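Local atomic coordinates of putative acyl-[acyl-carrier-protein]--UDP-N-acetylglucosamine O-acyltransferase (Bacteroides fragilis, PDB entry 4R36), a protein that probably catalyses transfer of an acyl chain from acyl carrier protein to UDP-N-acetylglucosamine, the first step of lipid A synthesis. Residues N104-R107 and E108-I112; N74-F77 and P78-I82; V134-A137 and H138-I142; C146-G149 and N150-M154; V38-A41 and P42-I46. All blocks are in the same frame, centred on the assembly; numbering follows the deposited sequence.

Interaction 1 (N104-R107 and E108-I112); sequences NLIR and ENVTI
Arg-107 folds back alongside its neighbour Glu-108, the two side chains pointing the same way. Its CB already lies 3.4 Å from OE1 of Glu-108, and bends at chi2 and chi3 (-57° and -56°) curl the chain so that CG and then CD pass this oxygen, CD at 4.0 Å. Beyond CD, NE donates to OE1 of Glu-108 at 2.9 Å, and NH2 shares the same acceptor at 3.2 Å. This side-on salt bridge keeps OE1 in the guanidinium plane, but both nitrogens approach from one face of the carboxylate, on its syn side, with the two planes 30° apart. NH2 also bonds weakly to OE2 of Glu-108 and makes a full hydrogen bond to the carbonyl O of Ile-85 in the second subunit, where NH1 has a weak bond to Pro-86 O. The backbone beneath is a corner of the left-handed parallel beta helix, a type II turn in which Val-110 N reaches Arg-107 O at 3.2 Å. Inside it, CG2 of Ile-106 meets CG1 of Val-110 at 3.8 Å, crossing at about a right angle. Asn-109, at the positive-phi position, binds a calcium ion through OD1 together with Asn-109 of both other subunits.

Interaction 2 (N74-F77 and P78-I82); sequences NTIF and PGAVI
A corner of a left-handed beta-helix coil is turned by Phe-77, Pro-78, Gly-79 and Ala-80, carrying the chain from strand 75-76 into strand 81-82. The closing bond of this type II turn runs from Ala-80 N to Phe-77 O at 3.3 Å and is nearly straight, 165° at the hydrogen. Gly-79 takes the positive-phi position, and Pro-78, without an N-H, leads into it. In the angle between the strands, CG2 of Ile-76 faces CB of Ala-80 at 3.8 Å. Ile-76 and Ile-82 stretch toward each other tip to tip, their CD1 atoms 3.7 Å apart; chi2 near 180° in both extends each chain so that the CD1 atoms meet. Ala-80 at the corner and the isoleucines on its flanks face the inside of the coil, as in the hexapeptide repeats within which both segments lie. Outside, the Phe-77 ring leads away from Pro-78, whose CD stays 4.0 Å from CG of Phe-77 and meets the ring obliquely. That ring makes a cation-pi contact with Arg-107 of the next coil and packs on Ile-85 of the second subunit. Gly-79 lies about 4 Å, nearest atoms, from the bound calcium.

Interaction 3 (V134-A137 and H138-I142); sequences VHVA and HDALI. With ACT (acetate ion), chain D.
Chi1 of His-138 (67°) sets CG between the backbone N and the carbonyl carbon, 4.1 Å from the C atom of Ala-137, and chi1 of Asp-139 (-46°) brings its carboxylate round to the edge of the imidazole. ND1 of His-138 then donates to OD2 of Asp-139 at 2.8 Å, almost linearly and in the ring plane, but on the anti side and well out of the carboxylate plane. Asp-139 is also held by Thr-116, through OD2, and by the N-H of Gly-120, through OD1. The pair sits on a type II turn of the left-handed beta helix, closed by Ala-140 N to Ala-137 O at 3.2 Å, with Asp-139 in the positive-phi position. On the inner side, CG1 of Val-136 touches CB of Ala-140 at 3.7 Å, while its CG2 meets CD1 of Ile-142 at 4.0 Å. His-135 projects to the outer side, where its NE2 donates to OXT of an acetate at 2.7 Å; this ion, probably from the crystallisation liquor, also lies close to Asn-150 of the third subunit. His-138 binds UDP-N-acetylglucosamine in another crystal structure of this protein; the nucleotide sugar is absent here. The bond from ND1 to Asp-139 probably limits rotation of the ring and leaves NE2 on the side turned away from the carboxylate.

Interaction 4 (C146-G149 and N150-M154); sequences CIVG and NSTKM
Strand 147-148 runs into strand 153-154 through a type II turn from Gly-149 to Thr-152, one corner of a coil in the left-handed parallel beta helix. Thr-152 N donates to Gly-149 O at 3.1 Å, and Ser-151 takes the left-handed backbone position. The N-H of Asn-150, buried at the turn, has no partner in the model. Inside the corner, CG1 of Val-148 meets both Thr-152 and Met-154. Standing anti to the backbone N (chi1 -177°), it touches CG2 of Thr-152 at 3.6 Å, the two side chains crossing at about a right angle. The same methyl receives CE of Met-154 at 3.7 Å, because the bend at chi3 (-75°) of that otherwise extended chain folds the terminal methyl back toward Val-148. Thr-152 OG1 lies 3.4 Å from Gly-149 O without bonding to it; it is instead tied to Ser-167 O and Val-170 N of the following coil. Cys-146 and Ile-147 line the pocket of a bound 2-(2-methoxyethoxy)ethanol. Lys-153 points outward toward the trimer interface, where its NZ forms a salt bridge with Glu-132 of the third subunit, bonds to Gly-133 O and donates to Ser-151 OG at 3.1 Å.

Interaction 5 (V38-A41 and P42-I46); sequences VEIA and PFVYI
The chain turns from strand 39-40 into strand 45-46 through a type II turn from Ala-41 to Val-44, with Phe-43 in the positive-phi position and no hydrogen bond closing it: Val-44 N stays 3.6 Å from Ala-41 O. Within the bend, CG2 of Ile-40 lies against Val-44, 3.7 Å from its CB and 3.8 Å from its CG1, and the two side chains cross at about a right angle. Val-44 places CG1 anti to the backbone N (chi1 170°), which turns its other methyl, CG2, to the turn itself, 3.2 Å from Ala-41 O and 4.4 Å from Ala-41 CB. Farther from the turn, the CD1 end of Ile-40 meets Ile-46 tip to tip, CD1 to CD1 at 3.8 Å. These residues belong to an early coil of the left-handed beta helix, close to its N-terminal end, and their apolar branches face the coil's interior. On the outside of the corner Pro-42, lacking an N-H, precedes Phe-43, and its CB rests 3.6 Å above the plane of the Phe-43 ring, over the ring centre. The outer surface here belongs to the trimer: Pro-42 packs on Tyr-45 of the second subunit, and Phe-43 on Leu-25 of that same subunit. Tyr-45 of the chain itself points away from the bend; its ring meets that of Tyr-27 with the planes about 15° apart, and it also packs on Ala-60 of the third subunit.

Along the chain the contacts come in the order 5, 2, 1, 3, 4, rising through the left-handed beta helix. Interactions 5, 2, 1 and 4 turn the same corner at different levels of the helix, interactions 2 and 1 on adjacent coils with centres about 5 Å apart, 4 and 5 about 24 Å apart. Interaction 3 turns a different corner, from strand 135-136 to strand 141-142 of another parallel sheet. It pairs with interaction 4 through strands 135-136 and 153-154 (centres about 10 Å apart), so that repeated corners stack into one continuous prism. Thr-111 bonds to His-135, linking interaction 1, beside the calcium, to the corner that carries the substrate-binding His-138.

Interaction 1 (N104-R107 and E108-I112)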
loop_
_atom_site.group_PDB
_atom_site.type_symbol
_atom_site.label_atom_id
_atom_site.label_comp_id
_atom_site.label_asym_id
_atom_site.label_seq_id
_atom_site.Cartn_x
_atom_site.Cartn_y
_atom_site.Cartn_z
ATOM N N ASN A 104 3.229 19.884 10.243
ATOM C CA ASN A 104 2.893 18.511 9.872
ATOM C C ASN A 104 4.137 17.807 9.420
ATOM O O ASN A 104 5.063 18.445 8.875
ATOM C CB ASN A 104 1.914 18.534 8.708
ATOM C CG ASN A 104 0.560 19.111 9.095
ATOM O OD1 ASN A 104 -0.191 18.491 9.836
ATOM N ND2 ASN A 104 0.261 20.361 8.640
ATOM N N LEU A 105 4.085 16.487 9.520
ATOM C CA LEU A 105 5.095 15.615 9.013
ATOM C C LEU A 105 4.467 14.821 7.892
ATOM O O LEU A 105 3.607 13.993 8.152
ATOM C CB LEU A 105 5.601 14.699 10.119
ATOM C CG LEU A 105 6.203 15.449 11.341
ATOM C CD1 LEU A 105 6.438 14.512 12.509
ATOM C CD2 LEU A 105 7.486 16.144 10.924
ATOM N N ILE A 106 4.822 15.141 6.648
ATOM C CA ILE A 106 4.279 14.568 5.454
ATOM C C ILE A 106 5.365 13.621 4.866
ATOM O O ILE A 106 6.343 14.034 4.241
ATOM C CB ILE A 106 3.919 15.658 4.407
ATOM C CG1 ILE A 106 3.031 16.760 5.042
ATOM C CG2 ILE A 106 3.298 15.045 3.184
ATOM C CD1 ILE A 106 1.719 16.315 5.587
ATOM N N ARG A 107 5.171 12.317 5.094
ATOM C CA ARG A 107 6.236 11.344 4.845
ATOM C C ARG A 107 6.317 10.972 3.377
ATOM O O ARG A 107 5.558 11.436 2.522
ATOM C CB ARG A 107 6.013 10.106 5.767
ATOM C CG ARG A 107 6.136 10.390 7.286
ATOM C CD ARG A 107 7.469 11.002 7.711
ATOM N NE ARG A 107 8.597 10.177 7.288
ATOM C CZ ARG A 107 9.602 9.777 8.072
ATOM N NH1 ARG A 107 9.724 10.203 9.343
ATOM N NH2 ARG A 107 10.542 8.998 7.559
ATOM N N GLU A 108 7.295 10.133 3.104
ATOM C CA GLU A 108 7.607 9.675 1.783
ATOM C C GLU A 108 6.429 9.184 0.985
ATOM O O GLU A 108 5.603 8.390 1.485
ATOM C CB GLU A 108 8.626 8.534 1.823
ATOM C CG GLU A 108 9.941 8.818 2.516
ATOM C CD GLU A 108 9.986 8.450 4.004
ATOM O OE1 GLU A 108 8.996 8.749 4.743
ATOM O OE2 GLU A 108 11.010 7.919 4.469
ATOM N N ASN A 109 6.345 9.663 -0.246
ATOM C CA ASN A 109 5.303 9.274 -1.183
ATOM C C ASN A 109 3.866 9.485 -0.733
ATOM O O ASN A 109 2.980 8.893 -1.316
ATOM C CB ASN A 109 5.505 7.818 -1.587
ATOM C CG ASN A 109 6.777 7.630 -2.356
ATOM O OD1 ASN A 109 6.977 8.326 -3.372
ATOM N ND2 ASN A 109 7.690 6.746 -1.870
ATOM N N VAL A 110 3.644 10.333 0.258
ATOM C CA VAL A 110 2.305 10.753 0.597
ATOM C C VAL A 110 1.701 11.543 -0.565
ATOM O O VAL A 110 2.394 12.337 -1.213
ATOM C CB VAL A 110 2.272 11.562 1.870
ATOM C CG1 VAL A 110 0.969 12.314 2.000
ATOM C CG2 VAL A 110 2.554 10.673 3.100
ATOM N N THR A 111 0.440 11.290 -0.881
ATOM C CA THR A 111 -0.242 12.004 -1.921
ATOM C C THR A 111 -1.419 12.781 -1.296
ATOM O O THR A 111 -2.251 12.211 -0.577
ATOM C CB THR A 111 -0.739 11.074 -3.066
ATOM O OG1 THR A 111 -1.508 9.964 -2.543
ATOM C CG2 THR A 111 0.424 10.539 -3.874
ATOM N N ILE A 112 -1.480 14.087 -1.585
ATOM C CA ILE A 112 -2.608 14.891 -1.214
ATOM C C ILE A 112 -3.142 15.578 -2.473
ATOM O O ILE A 112 -2.583 16.569 -2.935
ATOM C CB ILE A 112 -2.270 15.905 -0.105
ATOM C CG1 ILE A 112 -1.564 15.244 1.081
ATOM C CG2 ILE A 112 -3.499 16.672 0.348
ATOM C CD1 ILE A 112 -1.058 16.187 2.147
#

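Interaction 2 (N74-F77 and P78-I82)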
loop_
_atom_site.group_PDB
_atom_site.type_symbol
_atom_site.label_atom_id
_atom_site.label_comp_id
_atom_site.label_asym_id
_atom_site.label_seq_id
_atom_site.Cartn_x
_atom_site.Cartn_y
_atom_site.Cartn_z
ATOM N N ASN A 74 6.316 22.840 8.501
ATOM C CA ASN A 74 6.118 21.460 8.040
ATOM C C ASN A 74 7.409 20.833 7.561
ATOM O O ASN A 74 8.366 21.537 7.168
ATOM C CB ASN A 74 5.180 21.502 6.869
ATOM C CG ASN A 74 3.829 22.069 7.237
ATOM O OD1 ASN A 74 2.995 21.398 7.899
ATOM N ND2 ASN A 74 3.591 23.321 6.850
ATOM N N THR A 75 7.459 19.498 7.543
ATOM C CA THR A 75 8.509 18.791 6.791
ATOM C C THR A 75 7.879 17.862 5.790
ATOM O O THR A 75 6.961 17.080 6.152
ATOM C CB THR A 75 9.393 17.940 7.740
ATOM O OG1 THR A 75 9.842 18.731 8.855
ATOM C CG2 THR A 75 10.575 17.354 7.072
ATOM N N ILE A 76 8.314 17.984 4.550
ATOM C CA ILE A 76 7.751 17.223 3.423
ATOM C C ILE A 76 8.881 16.366 2.944
ATOM O O ILE A 76 9.940 16.851 2.464
ATOM C CB ILE A 76 7.131 18.183 2.380
ATOM C CG1 ILE A 76 5.977 18.938 3.067
ATOM C CG2 ILE A 76 6.661 17.454 1.151
ATOM C CD1 ILE A 76 5.428 20.005 2.180
ATOM N N PHE A 77 8.674 15.036 3.047
ATOM C CA PHE A 77 9.691 14.086 2.781
ATOM C C PHE A 77 9.824 13.746 1.341
ATOM O O PHE A 77 8.922 14.013 0.527
ATOM C CB PHE A 77 9.444 12.817 3.653
ATOM C CG PHE A 77 9.829 13.000 5.073
ATOM C CD1 PHE A 77 9.101 13.862 5.921
ATOM C CD2 PHE A 77 10.908 12.334 5.598
ATOM C CE1 PHE A 77 9.468 14.024 7.235
ATOM C CE2 PHE A 77 11.242 12.487 6.942
ATOM C CZ PHE A 77 10.526 13.337 7.746
ATOM N N PRO A 78 10.917 13.049 0.978
ATOM C CA PRO A 78 11.117 12.709 -0.454
ATOM C C PRO A 78 9.994 11.965 -1.136
ATOM O O PRO A 78 9.442 10.994 -0.540
ATOM C CB PRO A 78 12.371 11.825 -0.451
ATOM C CG PRO A 78 13.096 12.331 0.753
ATOM C CD PRO A 78 12.006 12.525 1.792
ATOM N N GLY A 79 9.645 12.387 -2.349
ATOM C CA GLY A 79 8.653 11.657 -3.149
ATOM C C GLY A 79 7.197 11.985 -2.793
ATOM O O GLY A 79 6.330 11.573 -3.525
ATOM N N ALA A 80 6.932 12.799 -1.761
ATOM C CA ALA A 80 5.579 13.291 -1.546
ATOM C C ALA A 80 5.085 14.125 -2.724
ATOM O O ALA A 80 5.875 14.795 -3.422
ATOM C CB ALA A 80 5.514 14.095 -0.283
ATOM N N VAL A 81 3.796 14.013 -3.009
ATOM C CA VAL A 81 3.218 14.740 -4.082
ATOM C C VAL A 81 1.991 15.466 -3.529
ATOM O O VAL A 81 0.936 14.824 -3.283
ATOM C CB VAL A 81 2.836 13.819 -5.258
ATOM C CG1 VAL A 81 2.296 14.643 -6.424
ATOM C CG2 VAL A 81 4.033 12.943 -5.707
ATOM N N ILE A 82 2.074 16.780 -3.455
ATOM C CA ILE A 82 0.966 17.610 -3.009
ATOM C C ILE A 82 0.380 18.398 -4.163
ATOM O O ILE A 82 1.113 19.020 -4.949
ATOM C CB ILE A 82 1.443 18.536 -1.877
ATOM C CG1 ILE A 82 1.993 17.699 -0.692
ATOM C CG2 ILE A 82 0.313 19.426 -1.379
ATOM C CD1 ILE A 82 2.562 18.521 0.428
#

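Interaction 3 (V134-A137 and H138-I142)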
loop_
_atom_site.group_PDB
_atom_site.type_symbol
_atom_site.label_atom_id
_atom_site.label_comp_id
_atom_site.label_asym_id
_atom_site.label_seq_id
_atom_site.Cartn_x
_atom_site.Cartn_y
_atom_site.Cartn_z
ATOM N N VAL A 134 0.576 7.299 2.536
ATOM C CA VAL A 134 -0.779 7.736 2.826
ATOM C C VAL A 134 -1.353 8.550 1.671
ATOM O O VAL A 134 -0.629 9.330 1.037
ATOM C CB VAL A 134 -0.855 8.534 4.147
ATOM C CG1 VAL A 134 -2.173 9.375 4.276
ATOM C CG2 VAL A 134 -0.766 7.623 5.330
ATOM N N HIS A 135 -2.593 8.256 1.314
ATOM C CA HIS A 135 -3.326 8.987 0.301
ATOM C C HIS A 135 -4.463 9.809 0.890
ATOM O O HIS A 135 -5.363 9.273 1.642
ATOM C CB HIS A 135 -3.832 8.050 -0.777
ATOM C CG HIS A 135 -4.694 8.715 -1.810
ATOM N ND1 HIS A 135 -4.173 9.480 -2.828
ATOM C CD2 HIS A 135 -6.040 8.729 -1.978
ATOM C CE1 HIS A 135 -5.151 9.916 -3.588
ATOM N NE2 HIS A 135 -6.298 9.513 -3.072
ATOM N N VAL A 136 -4.496 11.088 0.514
ATOM C CA VAL A 136 -5.616 11.979 0.885
ATOM C C VAL A 136 -6.338 12.457 -0.381
ATOM O O VAL A 136 -5.749 13.164 -1.187
ATOM C CB VAL A 136 -5.099 13.194 1.662
ATOM C CG1 VAL A 136 -6.258 14.055 2.150
ATOM C CG2 VAL A 136 -4.271 12.795 2.859
ATOM N N ALA A 137 -7.573 11.975 -0.560
ATOM C CA ALA A 137 -8.282 12.168 -1.775
ATOM C C ALA A 137 -8.887 13.549 -1.811
ATOM O O ALA A 137 -8.948 14.253 -0.799
ATOM C CB ALA A 137 -9.346 11.127 -1.955
ATOM N N HIS A 138 -9.304 13.907 -3.023
ATOM C CA HIS A 138 -10.015 15.177 -3.249
ATOM C C HIS A 138 -11.078 15.510 -2.205
ATOM O O HIS A 138 -11.875 14.660 -1.804
ATOM C CB HIS A 138 -10.676 15.132 -4.610
ATOM C CG HIS A 138 -11.789 14.139 -4.715
ATOM N ND1 HIS A 138 -13.105 14.483 -4.510
ATOM C CD2 HIS A 138 -11.795 12.845 -5.130
ATOM C CE1 HIS A 138 -13.879 13.431 -4.716
ATOM N NE2 HIS A 138 -13.108 12.426 -5.105
ATOM N N ASP A 139 -11.035 16.747 -1.714
ATOM C CA ASP A 139 -12.081 17.319 -0.796
ATOM C C ASP A 139 -12.096 16.698 0.610
ATOM O O ASP A 139 -12.971 17.039 1.415
ATOM C CB ASP A 139 -13.477 17.320 -1.383
ATOM C CG ASP A 139 -13.497 17.851 -2.831
ATOM O OD1 ASP A 139 -13.110 19.000 -3.010
ATOM O OD2 ASP A 139 -13.809 17.110 -3.767
ATOM N N ALA A 140 -11.118 15.824 0.908
ATOM C CA ALA A 140 -11.000 15.277 2.223
ATOM C C ALA A 140 -10.595 16.350 3.215
ATOM O O ALA A 140 -10.055 17.411 2.851
ATOM C CB ALA A 140 -9.959 14.182 2.228
ATOM N N LEU A 141 -10.949 16.123 4.462
ATOM C CA LEU A 141 -10.663 17.010 5.561
ATOM C C LEU A 141 -10.016 16.205 6.708
ATOM O O LEU A 141 -10.669 15.309 7.239
ATOM C CB LEU A 141 -11.939 17.669 6.104
ATOM C CG LEU A 141 -11.688 18.542 7.360
ATOM C CD1 LEU A 141 -10.814 19.742 7.096
ATOM C CD2 LEU A 141 -13.038 18.977 7.984
ATOM N N ILE A 142 -8.784 16.558 7.066
ATOM C CA ILE A 142 -8.109 16.061 8.252
ATOM C C ILE A 142 -7.954 17.210 9.209
ATOM O O ILE A 142 -7.544 18.310 8.796
ATOM C CB ILE A 142 -6.746 15.434 7.917
ATOM C CG1 ILE A 142 -6.971 14.261 6.952
ATOM C CG2 ILE A 142 -6.020 14.979 9.145
ATOM C CD1 ILE A 142 -5.681 13.526 6.571
HETATM C C ACT D . -9.283 8.688 -4.473
HETATM O O ACT D . -9.040 7.751 -3.646
HETATM O OXT ACT D . -8.444 9.590 -4.690
HETATM C CH3 ACT D . -10.604 8.817 -5.209
#

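Interaction 4 (C146-G149 and N150-M154)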
loop_
_atom_site.group_PDB
_atom_site.type_symbol
_atom_site.label_atom_id
_atom_site.label_comp_id
_atom_site.label_asym_id
_atom_site.label_seq_id
_atom_site.Cartn_x
_atom_site.Cartn_y
_atom_site.Cartn_z
ATOM N N CYS A 146 -3.473 14.391 14.473
ATOM C CA CYS A 146 -3.768 13.015 14.010
ATOM C C CYS A 146 -2.497 12.300 13.608
ATOM O O CYS A 146 -1.494 12.895 13.199
ATOM C CB CYS A 146 -4.748 13.029 12.804
ATOM S SG CYS A 146 -6.362 13.737 13.167
ATOM N N ILE A 147 -2.521 10.999 13.734
ATOM C CA ILE A 147 -1.476 10.140 13.209
ATOM C C ILE A 147 -2.153 9.171 12.273
ATOM O O ILE A 147 -3.151 8.483 12.687
ATOM C CB ILE A 147 -0.831 9.358 14.368
ATOM C CG1 ILE A 147 -0.156 10.341 15.368
ATOM C CG2 ILE A 147 0.154 8.381 13.801
ATOM C CD1 ILE A 147 0.431 9.660 16.592
ATOM N N VAL A 148 -1.651 9.076 11.075
ATOM C CA VAL A 148 -2.239 8.199 10.042
ATOM C C VAL A 148 -1.123 7.295 9.521
ATOM O O VAL A 148 -0.093 7.734 8.957
ATOM C CB VAL A 148 -2.843 8.969 8.910
ATOM C CG1 VAL A 148 -3.509 8.016 7.896
ATOM C CG2 VAL A 148 -3.874 9.985 9.416
ATOM N N GLY A 149 -1.303 6.002 9.724
ATOM C CA GLY A 149 -0.264 5.013 9.473
ATOM C C GLY A 149 -0.041 4.689 7.985
ATOM O O GLY A 149 -0.834 5.044 7.131
ATOM N N ASN A 150 1.066 3.986 7.720
ATOM C CA ASN A 150 1.577 3.672 6.425
ATOM C C ASN A 150 0.502 3.219 5.442
ATOM O O ASN A 150 -0.242 2.232 5.734
ATOM C CB ASN A 150 2.632 2.598 6.512
ATOM C CG ASN A 150 3.753 2.951 7.521
ATOM O OD1 ASN A 150 4.380 3.952 7.392
ATOM N ND2 ASN A 150 4.065 2.035 8.456
ATOM N N SER A 151 0.436 3.959 4.304
ATOM C CA SER A 151 -0.339 3.598 3.142
ATOM C C SER A 151 -1.833 3.530 3.461
ATOM O O SER A 151 -2.594 2.907 2.731
ATOM C CB SER A 151 0.222 2.304 2.466
ATOM O OG SER A 151 -0.164 2.295 1.126
ATOM N N THR A 152 -2.281 4.232 4.495
ATOM C CA THR A 152 -3.726 4.360 4.672
ATOM C C THR A 152 -4.316 5.226 3.581
ATOM O O THR A 152 -3.684 6.201 3.158
ATOM C CB THR A 152 -4.033 4.810 6.089
ATOM O OG1 THR A 152 -3.917 3.650 6.911
ATOM C CG2 THR A 152 -5.399 5.430 6.229
ATOM N N LYS A 153 -5.498 4.845 3.108
ATOM C CA LYS A 153 -6.184 5.515 1.987
ATOM C C LYS A 153 -7.479 6.180 2.463
ATOM O O LYS A 153 -8.433 5.514 3.032
ATOM C CB LYS A 153 -6.466 4.542 0.836
ATOM C CG LYS A 153 -5.314 3.554 0.538
ATOM C CD LYS A 153 -4.144 4.377 0.006
ATOM C CE LYS A 153 -3.010 3.461 -0.493
ATOM N NZ LYS A 153 -1.767 4.201 -0.715
ATOM N N MET A 154 -7.487 7.502 2.377
ATOM C CA MET A 154 -8.673 8.291 2.702
ATOM C C MET A 154 -9.344 8.763 1.439
ATOM O O MET A 154 -8.749 9.523 0.654
ATOM C CB MET A 154 -8.268 9.433 3.601
ATOM C CG MET A 154 -7.999 8.889 5.049
ATOM S SD MET A 154 -7.045 10.047 5.947
ATOM C CE MET A 154 -5.406 9.779 5.202
#

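Interaction 5 (V38-A41 and P42-I46)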
loop_
_atom_site.group_PDB
_atom_site.type_symbol
_atom_site.label_atom_id
_atom_site.label_comp_id
_atom_site.label_asym_id
_atom_site.label_seq_id
_atom_site.Cartn_x
_atom_site.Cartn_y
_atom_site.Cartn_z
ATOM N N VAL A 38 12.898 28.721 4.552
ATOM C CA VAL A 38 12.425 27.521 3.849
ATOM C C VAL A 38 13.598 26.825 3.223
ATOM O O VAL A 38 14.357 27.410 2.433
ATOM C CB VAL A 38 11.354 27.860 2.787
ATOM C CG1 VAL A 38 10.969 26.642 1.931
ATOM C CG2 VAL A 38 10.109 28.428 3.457
ATOM N N GLU A 39 13.799 25.570 3.604
ATOM C CA GLU A 39 14.815 24.731 3.021
ATOM C C GLU A 39 14.206 23.836 1.904
ATOM O O GLU A 39 13.218 23.129 2.153
ATOM C CB GLU A 39 15.421 23.904 4.109
ATOM C CG GLU A 39 16.467 22.962 3.654
ATOM C CD GLU A 39 16.974 22.087 4.798
ATOM O OE1 GLU A 39 16.992 22.538 5.967
ATOM O OE2 GLU A 39 17.321 20.953 4.510
ATOM N N ILE A 40 14.790 23.896 0.705
ATOM C CA ILE A 40 14.361 23.169 -0.449
ATOM C C ILE A 40 15.551 22.426 -1.003
ATOM O O ILE A 40 16.569 23.008 -1.371
ATOM C CB ILE A 40 13.675 24.048 -1.463
ATOM C CG1 ILE A 40 12.506 24.759 -0.801
ATOM C CG2 ILE A 40 13.258 23.258 -2.672
ATOM C CD1 ILE A 40 11.788 25.768 -1.626
ATOM N N ALA A 41 15.432 21.108 -1.053
ATOM C CA ALA A 41 16.427 20.235 -1.528
ATOM C C ALA A 41 16.462 20.114 -3.067
ATOM O O ALA A 41 15.573 20.540 -3.729
ATOM C CB ALA A 41 16.230 18.828 -0.888
ATOM N N PRO A 42 17.530 19.475 -3.620
ATOM C CA PRO A 42 17.616 19.181 -5.059
ATOM C C PRO A 42 16.425 18.353 -5.528
ATOM O O PRO A 42 15.891 17.515 -4.769
ATOM C CB PRO A 42 18.892 18.356 -5.184
ATOM C CG PRO A 42 19.714 18.802 -4.008
ATOM C CD PRO A 42 18.753 19.071 -2.905
ATOM N N PHE A 43 16.008 18.611 -6.753
ATOM C CA PHE A 43 15.057 17.772 -7.460
ATOM C C PHE A 43 13.638 17.930 -6.925
ATOM O O PHE A 43 12.784 17.213 -7.326
ATOM C CB PHE A 43 15.544 16.278 -7.507
ATOM C CG PHE A 43 17.056 16.147 -7.768
ATOM C CD1 PHE A 43 17.654 16.857 -8.797
ATOM C CD2 PHE A 43 17.853 15.363 -6.970
ATOM C CE1 PHE A 43 19.040 16.735 -9.020
ATOM C CE2 PHE A 43 19.205 15.192 -7.190
ATOM C CZ PHE A 43 19.805 15.909 -8.215
ATOM N N VAL A 44 13.415 18.937 -6.096
ATOM C CA VAL A 44 12.096 19.369 -5.737
ATOM C C VAL A 44 11.524 20.150 -6.899
ATOM O O VAL A 44 12.217 20.994 -7.531
ATOM C CB VAL A 44 12.130 20.225 -4.452
ATOM C CG1 VAL A 44 10.787 20.877 -4.193
ATOM C CG2 VAL A 44 12.565 19.411 -3.284
ATOM N N TYR A 45 10.255 19.894 -7.185
ATOM C CA TYR A 45 9.527 20.557 -8.244
ATOM C C TYR A 45 8.387 21.324 -7.656
ATOM O O TYR A 45 7.529 20.747 -6.977
ATOM C CB TYR A 45 9.007 19.559 -9.247
ATOM C CG TYR A 45 8.085 20.174 -10.274
ATOM C CD1 TYR A 45 6.703 20.281 -10.056
ATOM C CD2 TYR A 45 8.588 20.662 -11.454
ATOM C CE1 TYR A 45 5.859 20.845 -11.016
ATOM C CE2 TYR A 45 7.768 21.250 -12.401
ATOM C CZ TYR A 45 6.418 21.368 -12.181
ATOM O OH TYR A 45 5.633 21.903 -13.179
ATOM N N ILE A 46 8.420 22.639 -7.800
ATOM C CA ILE A 46 7.391 23.568 -7.284
ATOM C C ILE A 46 6.828 24.359 -8.442
ATOM O O ILE A 46 7.572 25.075 -9.153
ATOM C CB ILE A 46 7.931 24.507 -6.228
ATOM C CG1 ILE A 46 8.653 23.751 -5.111
ATOM C CG2 ILE A 46 6.810 25.342 -5.669
ATOM C CD1 ILE A 46 9.112 24.544 -3.952
#